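Local atomic coordinates of ThiJ/PfpI family protein (Francisella tularensis subsp. novicida, PDB entry 4P5P), a protein that probably has glyoxalase III activity, as in its DJ-1/PfpI family, and has been classed as a flavodoxin-like cysteine protease and virulence factor. Residues M1-V13 with N39-P53. Numbering follows the deposited sequence. Where two conformers were deposited one is given.
Sequences MKNVLMVTTSHDV and NINIDIVSIMGGEIP
Backbone hydrogen bonds between Lys2-Thr8 and Asn39-Val45 define a parallel pairing: Lys2, Val4, Met6 and Thr8 each donate through N to O of Asn39, Asn41, Asp43 and Val45, while O of Lys2, Val4 and Met6 accepts from N of Asn41, Asp43 and Val45. The seven bonds have N-H...O angles of 155° to 176°, the strand axes diverge by 23°, and the ladder ends in a weaker bond, Ile47 N to Thr8 O at 3.1 Å.

Apolar contacts line both faces. On the face of Val4 and Met6, which helix 26-35 covers, Ile42 CG2 lies 3.6 Å from Met6 CG and also touches its SD; with CG anti to the carbonyl carbon, the thioether leads on toward Leu28 of that helix. Val4 CG2 meets Ile40 CG2. On the other face Val45 CG2 lies 3.8 Å from Val7 CG2, and Leu5 CD1 reaches Val45 at about a right angle.

Polar side chains on this latter face form a short chain along the first half of the strands. In the conformers described, Asn41 ND2 donates weakly to Asn3 OD1 at 3.0 Å and also to Asp43 OD1 from above the carboxylate plane; both asparagines have a second conformer, which leaves these bonds doubtful. Asp43 OD2 is hydrogen-bonded to Tyr93 OH.

Beyond the strands, Ser10 OG accepts from Met48 N at 2.8 Å and donates to a water that in turn donates to the carbonyls of Gly49 and Glu51. Pro53 packs against the Ser10 backbone and, through CB, against Asp12 CB at 3.5 Å.

Joined through helix 26-35, the strands make a beta-alpha-beta unit of the flavodoxin-like sheet. The seven-bond main-chain ladder mainly sets their register, whereas the Ser10 hydroxyl, holding an amide and a water, helps to fix the following turn, with Ser82 OG bonded to Ser46 OG and Gly50 O.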
loop_
_atom_site.group_PDB
_atom_site.type_symbol
_atom_site.label_atom_id
_atom_site.label_comp_id
_atom_site.label_asym_id
_atom_site.label_seq_id
_atom_site.Cartn_x
_atom_site.Cartn_y
_atom_site.Cartn_z
ATOM N N MET A 1 -6.208 19.623 -11.677
ATOM C CA MET A 1 -5.460 18.350 -11.896
ATOM C C MET A 1 -4.962 17.819 -10.559
ATOM O O MET A 1 -4.267 18.526 -9.835
ATOM C CB MET A 1 -4.288 18.580 -12.851
ATOM C CG MET A 1 -3.516 17.320 -13.230
ATOM S SD MET A 1 -4.437 16.189 -14.298
ATOM C CE MET A 1 -4.008 16.794 -15.927
ATOM N N LYS A 2 -5.328 16.585 -10.230
ATOM C CA LYS A 2 -4.836 15.929 -9.024
ATOM C C LYS A 2 -3.686 15.009 -9.417
ATOM O O LYS A 2 -3.657 14.486 -10.520
ATOM C CB LYS A 2 -5.939 15.125 -8.337
ATOM C CG LYS A 2 -7.113 15.942 -7.809
ATOM C CD LYS A 2 -6.728 16.711 -6.555
ATOM C CE LYS A 2 -7.899 17.561 -6.065
ATOM N NZ LYS A 2 -7.481 18.465 -4.959
ATOM N N ASN A 3 -2.738 14.828 -8.514
ATOM C CA ASN A 3 -1.598 13.959 -8.770
ATOM C C ASN A 3 -1.406 12.990 -7.616
ATOM O O ASN A 3 -1.234 13.402 -6.467
ATOM C CB ASN A 3 -0.335 14.780 -9.006
ATOM C CG ASN A 3 -0.313 15.417 -10.375
ATOM O OD1 ASN A 3 -0.018 14.759 -11.374
ATOM N ND2 ASN A 3 -0.633 16.703 -10.430
ATOM N N VAL A 4 -1.454 11.696 -7.932
ATOM C CA VAL A 4 -1.418 10.631 -6.940
ATOM C C VAL A 4 -0.177 9.771 -7.124
ATOM O O VAL A 4 0.140 9.374 -8.242
ATOM C CB VAL A 4 -2.676 9.738 -7.056
ATOM C CG1 VAL A 4 -2.633 8.577 -6.063
ATOM C CG2 VAL A 4 -3.950 10.575 -6.881
ATOM N N LEU A 5 0.522 9.496 -6.026
ATOM C CA LEU A 5 1.695 8.620 -6.034
ATOM C C LEU A 5 1.334 7.252 -5.460
ATOM O O LEU A 5 0.904 7.158 -4.318
ATOM C CB LEU A 5 2.841 9.246 -5.239
ATOM C CG LEU A 5 4.154 8.461 -5.283
ATOM C CD1 LEU A 5 4.741 8.504 -6.671
ATOM C CD2 LEU A 5 5.108 9.005 -4.263
ATOM N N MET A 6 1.522 6.203 -6.244
ATOM C CA MET A 6 1.309 4.838 -5.787
ATOM C C MET A 6 2.677 4.188 -5.619
ATOM O O MET A 6 3.552 4.338 -6.482
ATOM C CB MET A 6 0.434 4.051 -6.769
ATOM C CG MET A 6 -0.991 4.581 -6.867
ATOM S SD MET A 6 -2.091 3.471 -7.767
ATOM C CE MET A 6 -2.259 2.127 -6.603
ATOM N N VAL A 7 2.844 3.489 -4.498
ATOM C CA VAL A 7 4.109 2.914 -4.074
ATOM C C VAL A 7 4.009 1.405 -3.876
ATOM O O VAL A 7 3.128 0.915 -3.173
ATOM C CB VAL A 7 4.578 3.549 -2.739
ATOM C CG1 VAL A 7 5.924 2.996 -2.306
ATOM C CG2 VAL A 7 4.666 5.058 -2.860
ATOM N N THR A 8 4.949 0.668 -4.470
ATOM C CA THR A 8 5.009 -0.779 -4.324
ATOM C C THR A 8 6.271 -1.226 -3.626
ATOM O O THR A 8 7.281 -0.509 -3.606
ATOM C CB THR A 8 4.990 -1.525 -5.663
ATOM O OG1 THR A 8 6.291 -1.446 -6.265
ATOM C CG2 THR A 8 3.938 -0.960 -6.605
ATOM N N THR A 9 6.197 -2.425 -3.065
ATOM C CA THR A 9 7.368 -3.129 -2.586
ATOM C C THR A 9 8.352 -3.445 -3.719
ATOM O O THR A 9 7.968 -3.487 -4.888
ATOM C CB THR A 9 6.946 -4.450 -1.888
ATOM O OG1 THR A 9 8.072 -5.056 -1.255
ATOM C CG2 THR A 9 6.354 -5.421 -2.892
ATOM N N SER A 10 9.613 -3.678 -3.328
ATOM C CA SER A 10 10.662 -4.197 -4.211
ATOM C C SER A 10 11.185 -5.554 -3.725
ATOM O O SER A 10 12.095 -6.140 -4.330
ATOM C CB SER A 10 11.819 -3.193 -4.299
ATOM O OG SER A 10 11.428 -2.045 -5.036
ATOM N N HIS A 11 10.623 -6.036 -2.615
ATOM C CA HIS A 11 11.111 -7.247 -1.959
ATOM C C HIS A 11 10.469 -8.516 -2.502
ATOM O O HIS A 11 9.249 -8.662 -2.447
ATOM C CB HIS A 11 10.866 -7.169 -0.464
ATOM C CG HIS A 11 11.615 -8.203 0.312
ATOM N ND1 HIS A 11 12.909 -8.017 0.746
ATOM C CD2 HIS A 11 11.258 -9.446 0.712
ATOM C CE1 HIS A 11 13.309 -9.098 1.391
ATOM N NE2 HIS A 11 12.331 -9.986 1.373
ATOM N N ASP A 12 11.284 -9.440 -3.010
ATOM C CA ASP A 12 10.747 -10.555 -3.792
ATOM C C ASP A 12 10.880 -11.941 -3.174
ATOM O O ASP A 12 10.512 -12.916 -3.817
ATOM C CB ASP A 12 11.392 -10.588 -5.192
ATOM C CG ASP A 12 12.890 -10.893 -5.166
ATOM O OD1 ASP A 12 13.525 -10.796 -4.109
ATOM O OD2 ASP A 12 13.455 -11.193 -6.238
ATOM N N VAL A 13 11.359 -12.051 -1.938
ATOM C CA VAL A 13 11.494 -13.363 -1.298
ATOM C C VAL A 13 10.782 -13.390 0.043
ATOM O O VAL A 13 10.879 -12.457 0.839
ATOM C CB VAL A 13 12.969 -13.759 -1.083
ATOM C CG1 VAL A 13 13.079 -15.093 -0.335
ATOM C CG2 VAL A 13 13.688 -13.844 -2.410
ATOM N N ASN A 39 -8.629 14.190 -15.135
ATOM C CA ASN A 39 -8.251 15.194 -14.148
ATOM C C ASN A 39 -7.477 14.633 -12.949
ATOM O O ASN A 39 -7.164 15.368 -12.015
ATOM C CB ASN A 39 -9.496 15.927 -13.668
ATOM C CG ASN A 39 -10.089 16.814 -14.749
ATOM O OD1 ASN A 39 -9.364 17.524 -15.454
ATOM N ND2 ASN A 39 -11.406 16.756 -14.907
ATOM N N ILE A 40 -7.158 13.345 -12.992
ATOM C CA ILE A 40 -6.350 12.718 -11.946
ATOM C C ILE A 40 -5.251 11.866 -12.563
ATOM O O ILE A 40 -5.516 10.857 -13.221
ATOM C CB ILE A 40 -7.176 11.817 -10.998
ATOM C CG1 ILE A 40 -8.320 12.587 -10.344
ATOM C CG2 ILE A 40 -6.285 11.251 -9.898
ATOM C CD1 ILE A 40 -9.291 11.707 -9.590
ATOM N N ASN A 41 -4.023 12.294 -12.323
ATOM C CA ASN A 41 -2.841 11.602 -12.810
ATOM C C ASN A 41 -2.294 10.682 -11.730
ATOM O O ASN A 41 -2.308 11.037 -10.561
ATOM C CB ASN A 41 -1.783 12.627 -13.242
ATOM C CG ASN A 41 -0.462 11.994 -13.610
ATOM O OD1 ASN A 41 -0.322 11.423 -14.694
ATOM N ND2 ASN A 41 0.530 12.111 -12.721
ATOM N N ILE A 42 -1.827 9.501 -12.126
ATOM C CA ILE A 42 -1.204 8.583 -11.190
ATOM C C ILE A 42 0.194 8.232 -11.662
ATOM O O ILE A 42 0.380 7.782 -12.799
ATOM C CB ILE A 42 -2.006 7.281 -11.026
ATOM C CG1 ILE A 42 -3.433 7.597 -10.586
ATOM C CG2 ILE A 42 -1.313 6.368 -9.998
ATOM C CD1 ILE A 42 -4.331 6.376 -10.493
ATOM N N ASP A 43 1.159 8.411 -10.769
ATOM C CA ASP A 43 2.531 7.965 -10.989
ATOM C C ASP A 43 2.811 6.796 -10.065
ATOM O O ASP A 43 2.314 6.758 -8.955
ATOM C CB ASP A 43 3.531 9.093 -10.739
ATOM C CG ASP A 43 3.382 10.237 -11.723
ATOM O OD1 ASP A 43 2.904 10.019 -12.855
ATOM O OD2 ASP A 43 3.779 11.367 -11.374
ATOM N N ILE A 44 3.596 5.845 -10.544
ATOM C CA ILE A 44 3.922 4.636 -9.803
ATOM C C ILE A 44 5.418 4.566 -9.544
ATOM O O ILE A 44 6.215 4.826 -10.448
ATOM C CB ILE A 44 3.475 3.387 -10.590
ATOM C CG1 ILE A 44 1.955 3.404 -10.788
ATOM C CG2 ILE A 44 3.900 2.100 -9.887
ATOM C CD1 ILE A 44 1.459 2.420 -11.837
ATOM N N VAL A 45 5.780 4.226 -8.314
ATOM C CA VAL A 45 7.168 3.969 -7.943
ATOM C C VAL A 45 7.269 2.721 -7.089
ATOM O O VAL A 45 6.275 2.259 -6.519
ATOM C CB VAL A 45 7.798 5.139 -7.164
ATOM C CG1 VAL A 45 7.834 6.384 -8.030
ATOM C CG2 VAL A 45 7.058 5.396 -5.857
ATOM N N SER A 46 8.474 2.178 -6.999
ATOM C CA SER A 46 8.765 1.114 -6.059
ATOM C C SER A 46 9.828 1.581 -5.088
ATOM O O SER A 46 10.429 2.630 -5.269
ATOM C CB SER A 46 9.235 -0.143 -6.782
ATOM O OG SER A 46 10.502 0.047 -7.394
ATOM N N ILE A 47 10.057 0.804 -4.053
ATOM C CA ILE A 47 11.072 1.163 -3.073
ATOM C C ILE A 47 12.448 1.300 -3.719
ATOM O O ILE A 47 13.135 2.301 -3.513
ATOM C CB ILE A 47 11.123 0.125 -1.951
ATOM C CG1 ILE A 47 9.824 0.149 -1.139
ATOM C CG2 ILE A 47 12.311 0.389 -1.024
ATOM C CD1 ILE A 47 9.494 1.490 -0.460
ATOM N N MET A 48 12.857 0.317 -4.507
ATOM C CA MET A 48 14.237 0.275 -4.992
ATOM C C MET A 48 14.356 0.754 -6.433
ATOM O O MET A 48 15.452 1.032 -6.912
ATOM C CB MET A 48 14.804 -1.141 -4.879
ATOM C CG MET A 48 15.075 -1.611 -3.452
ATOM S SD MET A 48 16.327 -0.668 -2.557
ATOM C CE MET A 48 17.682 -0.678 -3.723
ATOM N N GLY A 49 13.233 0.868 -7.123
ATOM C CA GLY A 49 13.278 1.103 -8.557
ATOM C C GLY A 49 13.583 -0.210 -9.266
ATOM O O GLY A 49 13.841 -1.244 -8.626
ATOM N N GLY A 50 13.552 -0.188 -10.591
ATOM C CA GLY A 50 13.812 -1.387 -11.360
ATOM C C GLY A 50 12.597 -2.299 -11.395
ATOM O O GLY A 50 11.450 -1.839 -11.349
ATOM N N GLU A 51 12.833 -3.602 -11.437
ATOM C CA GLU A 51 11.733 -4.524 -11.682
ATOM C C GLU A 51 10.887 -4.672 -10.435
ATOM O O GLU A 51 11.412 -4.942 -9.351
ATOM C CB GLU A 51 12.252 -5.883 -12.124
ATOM C CG GLU A 51 11.157 -6.862 -12.462
ATOM C CD GLU A 51 11.676 -8.119 -13.123
ATOM O OE1 GLU A 51 11.036 -9.169 -12.949
ATOM O OE2 GLU A 51 12.715 -8.054 -13.811
ATOM N N ILE A 52 9.580 -4.496 -10.601
ATOM C CA ILE A 52 8.649 -4.631 -9.492
ATOM C C ILE A 52 8.254 -6.103 -9.386
ATOM O O ILE A 52 7.639 -6.644 -10.300
ATOM C CB ILE A 52 7.398 -3.740 -9.676
ATOM C CG1 ILE A 52 7.803 -2.261 -9.694
ATOM C CG2 ILE A 52 6.394 -4.008 -8.550
ATOM C CD1 ILE A 52 6.664 -1.272 -9.905
ATOM N N PRO A 53 8.599 -6.756 -8.263
ATOM C CA PRO A 53 8.260 -8.174 -8.140
ATOM C C PRO A 53 6.771 -8.383 -7.886
ATOM O O PRO A 53 6.164 -7.637 -7.104
ATOM C CB PRO A 53 9.095 -8.629 -6.943
ATOM C CG PRO A 53 9.207 -7.427 -6.092
ATOM C CD PRO A 53 9.267 -6.248 -7.051
HETATM O O HOH W 1 11.989 -3.002 -7.531
#